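Local coordinates for protein tyrocidine synthetase 3 (Brevibacillus brevis, PDB 2JGP) that forms peptide bonds in nonribosomal synthesis of the antibiotic tyrocidine, here as a bidomain of a peptidyl carrier domain and a condensation domain, at residues Y97-S101 with A102-M106; K254-A257 with V258-E262; L318-L321 with A322-T325; S388-L391 with Q392-Q396. All coordinates share one frame; numbering follows the deposited sequence.

In the fold
Following the chain from its N terminus, contact 1 (97-106) passes from strand 97-98 into helix 101-113, and contact 2 (254-262) lies within helix 253-263. These two touch, their centres about 10 Å apart, with Ser101 N bonded to Gln260 OE1. Contact 3 (318-325) lies toward the C-terminal part of helix 312-325 and contact 4 (388-396) in the first half of helix 387-403; they form a second pair, joined by Thr325 O and Gln392 NE2. Contacts 1 and 3 lie on opposite sides of the chain's centre, about 40 Å apart between centres. Each contact is local, so the four follow in series without nesting or crossing, all in the condensation domain.

Contact 1. Residues Y97-S101 with A102-M106; sequences YPVSS and AQKRM
Ser100 and Gln103 meet where the chain turns from an extended course at Val99 (psi 155°) into the first turn of a helix, whose backbone bonds include Lys104 N to Ser100 O at 2.9 Å. Two bonds run between Ser100 and Gln103 in reciprocal directions. Gln103 N donates to Ser100 OG at 3.2 Å, and the straightness of this bond, 163° at the hydrogen, supports a true cap. In return Ser100 N donates to Gln103 OE1 at 3.0 Å, lying in the plane of the amide and using a lone pair of that oxygen. The Gln103 chain reaches back because its CG stands opposite the carbonyl carbon (chi1 -77°) and the rest runs extended, which lays CG 3.3 Å from Ser100 OG. Gln103 OE1 also sits 3.5 Å from Val99 CB, so the valine packs beside the bonded end. Farther along Val99, the CG2 methyl rests 3.7 Å from Lys104 CB, the two side chains running at about a right angle.

Outside partners hold the polar ends: Ser100 OG also bonds Tyr253 OH, while Gln103 NE2 donates to Ser223 O. The hydroxyl of Ser101 bonds Glu410, and Lys104 NZ makes a salt bridge with Glu160. With each backbone N-H of the pair received by the other's side chain, this is a capping box, Ser100 being the N-cap of helix 101-113 in the condensation domain.

Contact 2. Residues K254-A257 with V258-E262; sequences KDFA and VWQQE
Phe256 and Trp259, one helical turn apart, lean in the same general direction but do not stack. Their six-membered rings have centroids 6.0 Å apart and planes inclined at 33°, an oblique pairing. The nearest atoms are Phe256 CE1 and Trp259 CZ3, 3.8 Å apart. Both rings leave the helix with CG nearly opposite their own backbone N, and this shared torsion sends them off the helix in a similar direction. The indole also sets its edge to the backbone, with Phe256 O near its plane and 3.7 Å from Trp259 CE3.

On the same side of the phenyl plane as the indole, but at the ring's far end, Gln260 NE2 comes to 3.8 Å from Phe256 CZ. The amide is turned 58° from the ring and approaches obliquely, so the evidence is for van der Waals packing. Its other end, OE1, receives Ser101 N. Val258 uses its CG2 branch instead, pressing it 3.1 Å from Lys254 O, the carbonyl that also takes the Val258 backbone N-H. The backbone ladder beneath these groups is regular, as Gln260 N to Phe256 O at 2.8 Å illustrates.

Helix 253-263 presents different faces to its surroundings. Lys254 and Val258 touch Tyr97 of strand 97-98, and Ala257 packs on Gln163 of strand 160-165. Phe256 meets the rings of Tyr253 and Phe371, while Trp259 stacks on Phe263 and donates NE1 to Val85 O, so the helix contacts strands 97-98 and 160-165 as well as the loops that carry Val85, Ile88 and Phe371.

Contact 3. Residues L318-L321 with A322-T325; sequences LHQL and AQAT
Ala322 opens the second segment by donating its backbone N to Leu318 O, while its CB methyl packs 3.5 Å from His319 O. This small side chain faces Val332 of helix 329-345 and the loop residue Thr327.

Gln323 follows with an equally regular bond, N to His319 O at 3.0 Å. Its CB lies 3.3 Å from Gln320 O, but beyond that the chain bends at CG and leads off from the first segment. At Ala324 the N-H reaches Gln320 O at 2.8 Å, and Ala324 CB lies 3.3 Å from that Gln320 O.

Thr325 adds a side-chain bond to the backbone ones. Its OG1 donates to Leu321 O at 2.7 Å, coming in tilted 27° from the carbonyl plane. The backbone N of Thr325 points to the same oxygen, but at 131° that bond is weak. A chi1 of 55° turns OG1 back along the helix and leaves CG2 to meet the Leu321 CD1 methyl at 3.8 Å. The hydroxyl oxygen also bonds Thr327 OG1, and Leu321 continues the apolar surface against Phe387 and Ile506.

The hydroxyl bond accompanies a weak, bent main-chain bond, so Leu321 O is gripped by two donors of the same residue. A polar link and a methyl contact thus join the same two residues near the C-terminal part of the helix.

Contact 4. Residues S388-L391 with Q392-Q396; sequences SEFL and QEVKQ. With NA (sodium ion), chain F.
Ser388 meets Gln392 in two ways: its carbonyl O takes the Gln392 backbone N, and a water bridges their side chains. That water donates to Ser388 O at 2.6 Å, accepts from Gln392 NE2 and bonds Ser388 OG. The glutamine reaches it by bending at CG (chi2 -61°), and NE2 also donates to Thr325 O.

Glu389 is linked to Glu393 through a second water, which donates to Glu389 OE2 and to Glu393 OE2, each at 2.8 Å. Glu389 OE2 and Glu393 OE2 themselves stay 5.0 Å apart. Thr386 N donates to Glu389 OE1, and Lys385 forms a salt bridge with Glu393 OE1.

Phe390 offers one ring face to Val394. The CG2 methyl lies 4.0 Å from the ring centroid and only 20° off the normal, a CH-pi contact. Glu393 OE1 approaches the same ring obliquely at CD1, the carboxylate turned 68° against it. Val394 N bonds Phe390 O at 2.9 Å.

Leu391 closes the segment by receiving Lys395 N at its O, also 2.9 Å, while its own side chain heads to Ala335 and Thr327.

One turn after Gln392, Gln396 OE1 binds the sodium ion at 2.2 Å, with two waters and Asp400 completing the observed ligands. The chemistry suggests that like charges on Glu389 and Glu393 are eased by a shared donor water and by Lys385, whereas a neutral amide oxygen and an acid from successive turns serve the cation.

Contact 1. Residues Y97-S101 with A102-M106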
loop_
_atom_site.group_PDB
_atom_site.type_symbol
_atom_site.label_atom_id
_atom_site.label_comp_id
_atom_site.label_asym_id
_atom_site.label_seq_id
_atom_site.Cartn_x
_atom_site.Cartn_y
_atom_site.Cartn_z
ATOM N N TYR A 97 -19.000 -11.327 11.850
ATOM C CA TYR A 97 -17.588 -11.122 12.154
ATOM C C TYR A 97 -17.294 -9.631 12.232
ATOM O O TYR A 97 -17.928 -8.839 11.531
ATOM C CB TYR A 97 -16.722 -11.801 11.099
ATOM C CG TYR A 97 -17.014 -13.276 10.968
ATOM C CD1 TYR A 97 -17.981 -13.738 10.082
ATOM C CD2 TYR A 97 -16.338 -14.207 11.748
ATOM C CE1 TYR A 97 -18.262 -15.094 9.969
ATOM C CE2 TYR A 97 -16.605 -15.564 11.641
ATOM C CZ TYR A 97 -17.570 -16.000 10.755
ATOM O OH TYR A 97 -17.830 -17.345 10.654
ATOM N N PRO A 98 -16.325 -9.238 13.080
ATOM C CA PRO A 98 -16.020 -7.817 13.120
ATOM C C PRO A 98 -15.522 -7.326 11.766
ATOM O O PRO A 98 -14.921 -8.093 11.006
ATOM C CB PRO A 98 -14.907 -7.716 14.177
ATOM C CG PRO A 98 -14.307 -9.086 14.241
ATOM C CD PRO A 98 -15.445 -10.022 13.969
ATOM N N VAL A 99 -15.784 -6.062 11.459
ATOM C CA VAL A 99 -15.119 -5.418 10.334
ATOM C C VAL A 99 -13.698 -5.032 10.728
ATOM O O VAL A 99 -13.398 -4.870 11.909
ATOM C CB VAL A 99 -15.878 -4.169 9.849
ATOM C CG1 VAL A 99 -17.241 -4.564 9.317
ATOM C CG2 VAL A 99 -16.004 -3.138 10.967
ATOM N N SER A 100 -12.819 -4.924 9.735
ATOM C CA SER A 100 -11.512 -4.325 9.949
ATOM C C SER A 100 -11.675 -2.823 10.192
ATOM O O SER A 100 -12.735 -2.241 9.912
ATOM C CB SER A 100 -10.617 -4.565 8.744
ATOM O OG SER A 100 -11.139 -3.921 7.599
ATOM N N SER A 101 -10.623 -2.207 10.718
ATOM C CA SER A 101 -10.600 -0.767 10.959
ATOM C C SER A 101 -10.912 0.010 9.675
ATOM O O SER A 101 -11.722 0.933 9.689
ATOM C CB SER A 101 -9.236 -0.354 11.530
ATOM O OG SER A 101 -9.203 1.037 11.797
ATOM N N ALA A 102 -10.293 -0.392 8.566
ATOM C CA ALA A 102 -10.511 0.263 7.268
ATOM C C ALA A 102 -11.954 0.114 6.773
ATOM O O ALA A 102 -12.555 1.072 6.300
ATOM C CB ALA A 102 -9.536 -0.275 6.232
ATOM N N GLN A 103 -12.506 -1.089 6.890
ATOM C CA GLN A 103 -13.920 -1.323 6.567
ATOM C C GLN A 103 -14.864 -0.471 7.418
ATOM O O GLN A 103 -15.890 0.022 6.926
ATOM C CB GLN A 103 -14.278 -2.785 6.785
ATOM C CG GLN A 103 -13.813 -3.739 5.709
ATOM C CD GLN A 103 -14.247 -5.163 5.998
ATOM O OE1 GLN A 103 -14.202 -5.616 7.143
ATOM N NE2 GLN A 103 -14.683 -5.869 4.964
ATOM N N LYS A 104 -14.541 -0.323 8.702
ATOM C CA LYS A 104 -15.396 0.441 9.608
ATOM C C LYS A 104 -15.528 1.889 9.138
ATOM O O LYS A 104 -16.628 2.441 9.118
ATOM C CB LYS A 104 -14.862 0.400 11.039
ATOM C CG LYS A 104 -15.764 1.105 12.057
ATOM C CD LYS A 104 -15.329 0.818 13.472
ATOM C CE LYS A 104 -16.263 1.443 14.481
ATOM N NZ LYS A 104 -15.908 1.045 15.864
ATOM N N ARG A 105 -14.404 2.490 8.758
ATOM C CA ARG A 105 -14.388 3.874 8.278
ATOM C C ARG A 105 -15.193 4.031 6.988
ATOM O O ARG A 105 -15.985 4.967 6.853
ATOM C CB ARG A 105 -12.948 4.350 8.068
ATOM C CG ARG A 105 -12.845 5.725 7.411
ATOM C CD ARG A 105 -11.546 6.437 7.732
ATOM N NE ARG A 105 -11.690 7.881 7.523
ATOM C CZ ARG A 105 -11.573 8.503 6.348
ATOM N NH1 ARG A 105 -11.291 7.824 5.238
ATOM N NH2 ARG A 105 -11.735 9.820 6.283
ATOM N N MET A 106 -14.992 3.113 6.045
ATOM C CA MET A 106 -15.723 3.138 4.781
ATOM C C MET A 106 -17.221 2.973 5.001
ATOM O O MET A 106 -18.016 3.686 4.393
ATOM C CB MET A 106 -15.216 2.051 3.825
ATOM C CG MET A 106 -13.832 2.307 3.280
ATOM S SD MET A 106 -13.338 0.987 2.155
ATOM C CE MET A 106 -11.654 1.465 1.797
#

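Contact 2. Residues K254-A257 with V258-E262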
loop_
_atom_site.group_PDB
_atom_site.type_symbol
_atom_site.label_atom_id
_atom_site.label_comp_id
_atom_site.label_asym_id
_atom_site.label_seq_id
_atom_site.Cartn_x
_atom_site.Cartn_y
_atom_site.Cartn_z
ATOM N N LYS A 254 -12.028 -12.502 6.925
ATOM C CA LYS A 254 -12.635 -12.479 8.264
ATOM C C LYS A 254 -11.653 -12.953 9.342
ATOM O O LYS A 254 -11.731 -12.509 10.485
ATOM C CB LYS A 254 -13.931 -13.295 8.310
ATOM C CG LYS A 254 -13.787 -14.801 8.158
ATOM C CD LYS A 254 -15.175 -15.428 8.086
ATOM C CE LYS A 254 -15.132 -16.936 8.222
ATOM N NZ LYS A 254 -14.453 -17.587 7.076
ATOM N N ASP A 255 -10.727 -13.834 8.962
ATOM C CA ASP A 255 -9.671 -14.296 9.869
ATOM C C ASP A 255 -8.761 -13.126 10.243
ATOM O O ASP A 255 -8.407 -12.944 11.415
ATOM C CB ASP A 255 -8.835 -15.413 9.227
ATOM C CG ASP A 255 -9.656 -16.643 8.868
ATOM O OD1 ASP A 255 -10.575 -17.014 9.637
ATOM O OD2 ASP A 255 -9.353 -17.270 7.823
ATOM N N PHE A 256 -8.383 -12.338 9.239
ATOM C CA PHE A 256 -7.603 -11.124 9.460
ATOM C C PHE A 256 -8.368 -10.133 10.333
ATOM O O PHE A 256 -7.801 -9.575 11.268
ATOM C CB PHE A 256 -7.211 -10.464 8.120
ATOM C CG PHE A 256 -6.770 -9.030 8.251
ATOM C CD1 PHE A 256 -5.516 -8.716 8.769
ATOM C CD2 PHE A 256 -7.599 -7.994 7.848
ATOM C CE1 PHE A 256 -5.113 -7.405 8.893
ATOM C CE2 PHE A 256 -7.204 -6.685 7.968
ATOM C CZ PHE A 256 -5.962 -6.380 8.490
ATOM N N ALA A 257 -9.648 -9.907 10.024
ATOM C CA ALA A 257 -10.478 -8.959 10.787
ATOM C C ALA A 257 -10.654 -9.351 12.261
ATOM O O ALA A 257 -10.565 -8.503 13.161
ATOM C CB ALA A 257 -11.845 -8.778 10.112
ATOM N N VAL A 258 -10.893 -10.633 12.509
ATOM C CA VAL A 258 -10.992 -11.132 13.879
ATOM C C VAL A 258 -9.658 -10.944 14.598
ATOM O O VAL A 258 -9.629 -10.495 15.744
ATOM C CB VAL A 258 -11.426 -12.609 13.933
ATOM C CG1 VAL A 258 -11.332 -13.138 15.360
ATOM C CG2 VAL A 258 -12.856 -12.757 13.411
ATOM N N TRP A 259 -8.557 -11.278 13.926
ATOM C CA TRP A 259 -7.226 -11.063 14.499
ATOM C C TRP A 259 -7.004 -9.595 14.850
ATOM O O TRP A 259 -6.540 -9.279 15.942
ATOM C CB TRP A 259 -6.096 -11.542 13.566
ATOM C CG TRP A 259 -4.774 -11.006 14.021
ATOM C CD1 TRP A 259 -3.985 -11.507 15.011
ATOM C CD2 TRP A 259 -4.130 -9.808 13.564
ATOM N NE1 TRP A 259 -2.878 -10.714 15.184
ATOM C CE2 TRP A 259 -2.940 -9.664 14.310
ATOM C CE3 TRP A 259 -4.439 -8.848 12.589
ATOM C CZ2 TRP A 259 -2.058 -8.600 14.112
ATOM C CZ3 TRP A 259 -3.560 -7.789 12.392
ATOM C CH2 TRP A 259 -2.385 -7.677 13.147
ATOM N N GLN A 260 -7.338 -8.693 13.931
ATOM C CA GLN A 260 -7.099 -7.272 14.169
ATOM C C GLN A 260 -7.844 -6.797 15.422
ATOM O O GLN A 260 -7.300 -6.034 16.227
ATOM C CB GLN A 260 -7.488 -6.445 12.942
ATOM C CG GLN A 260 -6.975 -5.015 12.961
ATOM C CD GLN A 260 -7.579 -4.197 11.848
ATOM O OE1 GLN A 260 -8.798 -4.065 11.771
ATOM N NE2 GLN A 260 -6.732 -3.651 10.967
ATOM N N GLN A 261 -9.077 -7.271 15.610
ATOM C CA GLN A 261 -9.848 -6.914 16.809
ATOM C C GLN A 261 -9.204 -7.456 18.091
ATOM O O GLN A 261 -9.059 -6.729 19.072
ATOM C CB GLN A 261 -11.283 -7.420 16.707
ATOM C CG GLN A 261 -12.158 -6.998 17.875
ATOM C CD GLN A 261 -13.554 -7.549 17.770
ATOM O OE1 GLN A 261 -13.750 -8.765 17.723
ATOM N NE2 GLN A 261 -14.538 -6.659 17.742
ATOM N N GLU A 262 -8.828 -8.731 18.081
ATOM C CA GLU A 262 -8.132 -9.336 19.218
ATOM C C GLU A 262 -6.831 -8.603 19.507
ATOM O O GLU A 262 -6.542 -8.265 20.655
ATOM C CB GLU A 262 -7.825 -10.808 18.946
ATOM C CG GLU A 262 -9.057 -11.697 18.912
ATOM C CD GLU A 262 -8.769 -13.086 18.370
ATOM O OE1 GLU A 262 -9.630 -13.972 18.548
ATOM O OE2 GLU A 262 -7.692 -13.292 17.764
#

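Contact 3. Residues L318-L321 with A322-T325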
loop_
_atom_site.group_PDB
_atom_site.type_symbol
_atom_site.label_atom_id
_atom_site.label_comp_id
_atom_site.label_asym_id
_atom_site.label_seq_id
_atom_site.Cartn_x
_atom_site.Cartn_y
_atom_site.Cartn_z
ATOM N N LEU A 318 20.555 5.413 -10.011
ATOM C CA LEU A 318 19.753 5.374 -8.792
ATOM C C LEU A 318 19.764 3.977 -8.174
ATOM O O LEU A 318 19.917 3.833 -6.957
ATOM C CB LEU A 318 18.317 5.840 -9.081
ATOM C CG LEU A 318 18.202 7.329 -9.427
ATOM C CD1 LEU A 318 16.822 7.667 -9.998
ATOM C CD2 LEU A 318 18.495 8.183 -8.205
ATOM N N HIS A 319 19.625 2.952 -9.014
ATOM C CA HIS A 319 19.752 1.561 -8.554
ATOM C C HIS A 319 21.103 1.310 -7.889
ATOM O O HIS A 319 21.166 0.716 -6.816
ATOM C CB HIS A 319 19.554 0.569 -9.710
ATOM C CG HIS A 319 18.119 0.251 -9.994
ATOM N ND1 HIS A 319 17.353 -0.535 -9.157
ATOM C CD2 HIS A 319 17.307 0.618 -11.014
ATOM C CE1 HIS A 319 16.134 -0.643 -9.655
ATOM N NE2 HIS A 319 16.078 0.052 -10.777
ATOM N N GLN A 320 22.180 1.773 -8.521
ATOM C CA GLN A 320 23.521 1.575 -7.973
ATOM C C GLN A 320 23.727 2.379 -6.684
ATOM O O GLN A 320 24.415 1.918 -5.772
ATOM C CB GLN A 320 24.589 1.929 -9.010
ATOM C CG GLN A 320 24.600 1.009 -10.230
ATOM C CD GLN A 320 25.282 -0.338 -9.982
ATOM O OE1 GLN A 320 25.530 -0.736 -8.839
ATOM N NE2 GLN A 320 25.596 -1.043 -11.067
ATOM N N LEU A 321 23.126 3.570 -6.599
ATOM C CA LEU A 321 23.200 4.371 -5.370
ATOM C C LEU A 321 22.536 3.634 -4.202
ATOM O O LEU A 321 23.063 3.616 -3.082
ATOM C CB LEU A 321 22.543 5.745 -5.558
ATOM C CG LEU A 321 22.503 6.619 -4.295
ATOM C CD1 LEU A 321 23.904 6.896 -3.771
ATOM C CD2 LEU A 321 21.755 7.911 -4.559
ATOM N N ALA A 322 21.380 3.031 -4.468
ATOM C CA ALA A 322 20.691 2.220 -3.466
ATOM C C ALA A 322 21.579 1.058 -3.013
ATOM O O ALA A 322 21.737 0.814 -1.820
ATOM C CB ALA A 322 19.377 1.697 -4.015
ATOM N N GLN A 323 22.148 0.353 -3.989
ATOM C CA GLN A 323 23.078 -0.743 -3.744
ATOM C C GLN A 323 24.229 -0.288 -2.835
ATOM O O GLN A 323 24.585 -0.966 -1.861
ATOM C CB GLN A 323 23.644 -1.240 -5.088
ATOM C CG GLN A 323 23.829 -2.739 -5.209
ATOM C CD GLN A 323 25.050 -3.243 -4.503
ATOM O OE1 GLN A 323 25.989 -3.731 -5.132
ATOM N NE2 GLN A 323 25.054 -3.134 -3.181
ATOM N N ALA A 324 24.796 0.867 -3.169
ATOM C CA ALA A 324 25.997 1.384 -2.513
ATOM C C ALA A 324 25.746 1.855 -1.079
ATOM O O ALA A 324 26.664 1.856 -0.256
ATOM C CB ALA A 324 26.577 2.525 -3.336
ATOM N N THR A 325 24.511 2.263 -0.791
ATOM C CA THR A 325 24.161 2.843 0.510
ATOM C C THR A 325 23.375 1.897 1.413
ATOM O O THR A 325 22.929 2.299 2.493
ATOM C CB THR A 325 23.317 4.114 0.323
ATOM O OG1 THR A 325 22.177 3.808 -0.489
ATOM C CG2 THR A 325 24.145 5.218 -0.326
#

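Contact 4. Residues S388-L391 with Q392-Q396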
loop_
_atom_site.group_PDB
_atom_site.type_symbol
_atom_site.label_atom_id
_atom_site.label_comp_id
_atom_site.label_asym_id
_atom_site.label_seq_id
_atom_site.Cartn_x
_atom_site.Cartn_y
_atom_site.Cartn_z
ATOM N N SER A 388 23.652 11.656 1.905
ATOM C CA SER A 388 23.978 10.319 2.397
ATOM C C SER A 388 23.416 10.073 3.800
ATOM O O SER A 388 22.760 9.053 4.040
ATOM C CB SER A 388 25.495 10.101 2.382
ATOM O OG SER A 388 25.811 8.788 2.806
ATOM N N GLU A 389 23.637 11.009 4.720
ATOM C CA GLU A 389 23.151 10.827 6.091
ATOM C C GLU A 389 21.629 10.994 6.174
ATOM O O GLU A 389 20.975 10.297 6.948
ATOM C CB GLU A 389 23.863 11.760 7.074
ATOM C CG GLU A 389 23.391 13.190 7.073
ATOM C CD GLU A 389 24.187 14.050 8.034
ATOM O OE1 GLU A 389 24.833 15.018 7.578
ATOM O OE2 GLU A 389 24.176 13.737 9.244
ATOM N N PHE A 390 21.074 11.912 5.383
ATOM C CA PHE A 390 19.618 12.079 5.305
ATOM C C PHE A 390 18.951 10.806 4.787
ATOM O O PHE A 390 17.935 10.355 5.336
ATOM C CB PHE A 390 19.234 13.258 4.406
ATOM C CG PHE A 390 17.750 13.401 4.219
ATOM C CD1 PHE A 390 16.931 13.685 5.305
ATOM C CD2 PHE A 390 17.164 13.215 2.971
ATOM C CE1 PHE A 390 15.557 13.802 5.146
ATOM C CE2 PHE A 390 15.789 13.329 2.807
ATOM C CZ PHE A 390 14.985 13.622 3.898
ATOM N N LEU A 391 19.527 10.227 3.736
ATOM C CA LEU A 391 19.023 8.971 3.185
ATOM C C LEU A 391 19.022 7.853 4.230
ATOM O O LEU A 391 18.112 7.030 4.266
ATOM C CB LEU A 391 19.839 8.547 1.959
ATOM C CG LEU A 391 19.522 7.154 1.394
ATOM C CD1 LEU A 391 18.061 7.057 0.972
ATOM C CD2 LEU A 391 20.450 6.808 0.237
ATOM N N GLN A 392 20.052 7.811 5.068
ATOM C CA GLN A 392 20.087 6.838 6.145
ATOM C C GLN A 392 18.995 7.096 7.176
ATOM O O GLN A 392 18.462 6.153 7.753
ATOM C CB GLN A 392 21.463 6.818 6.806
ATOM C CG GLN A 392 22.549 6.280 5.890
ATOM C CD GLN A 392 22.293 4.843 5.450
ATOM O OE1 GLN A 392 21.963 3.982 6.269
ATOM N NE2 GLN A 392 22.430 4.585 4.148
ATOM N N GLU A 393 18.653 8.364 7.404
ATOM C CA GLU A 393 17.526 8.690 8.279
ATOM C C GLU A 393 16.221 8.174 7.677
ATOM O O GLU A 393 15.401 7.577 8.379
ATOM C CB GLU A 393 17.442 10.194 8.533
ATOM C CG GLU A 393 18.642 10.770 9.268
ATOM C CD GLU A 393 18.515 12.259 9.508
ATOM O OE1 GLU A 393 17.564 12.877 8.978
ATOM O OE2 GLU A 393 19.374 12.809 10.218
ATOM N N VAL A 394 16.049 8.394 6.375
ATOM C CA VAL A 394 14.878 7.906 5.629
ATOM C C VAL A 394 14.759 6.389 5.713
ATOM O O VAL A 394 13.668 5.858 5.929
ATOM C CB VAL A 394 14.919 8.342 4.137
ATOM C CG1 VAL A 394 13.795 7.680 3.335
ATOM C CG2 VAL A 394 14.825 9.863 4.022
ATOM N N LYS A 395 15.883 5.695 5.569
ATOM C CA LYS A 395 15.903 4.240 5.692
ATOM C C LYS A 395 15.489 3.800 7.088
ATOM O O LYS A 395 14.645 2.913 7.240
ATOM C CB LYS A 395 17.298 3.691 5.393
ATOM C CG LYS A 395 17.479 2.230 5.771
ATOM C CD LYS A 395 18.917 1.787 5.601
ATOM C CE LYS A 395 19.071 0.311 5.910
ATOM N NZ LYS A 395 20.444 -0.164 5.603
ATOM N N GLN A 396 16.104 4.409 8.097
ATOM C CA GLN A 396 15.843 4.067 9.488
ATOM C C GLN A 396 14.383 4.303 9.865
ATOM O O GLN A 396 13.759 3.465 10.518
ATOM C CB GLN A 396 16.768 4.869 10.414
ATOM C CG GLN A 396 16.934 4.287 11.802
ATOM C CD GLN A 396 17.346 2.816 11.786
ATOM O OE1 GLN A 396 16.596 1.952 12.240
ATOM N NE2 GLN A 396 18.505 2.527 11.221
HETATM NA NA NA F . 15.228 0.245 12.497
HETATM O O HOH W 1 23.353 7.007 2.593
HETATM O O HOH W 2 22.129 12.341 10.474
HETATM O O HOH W 3 17.080 -1.138 12.127
HETATM O O HOH W 4 13.399 -0.789 12.589
#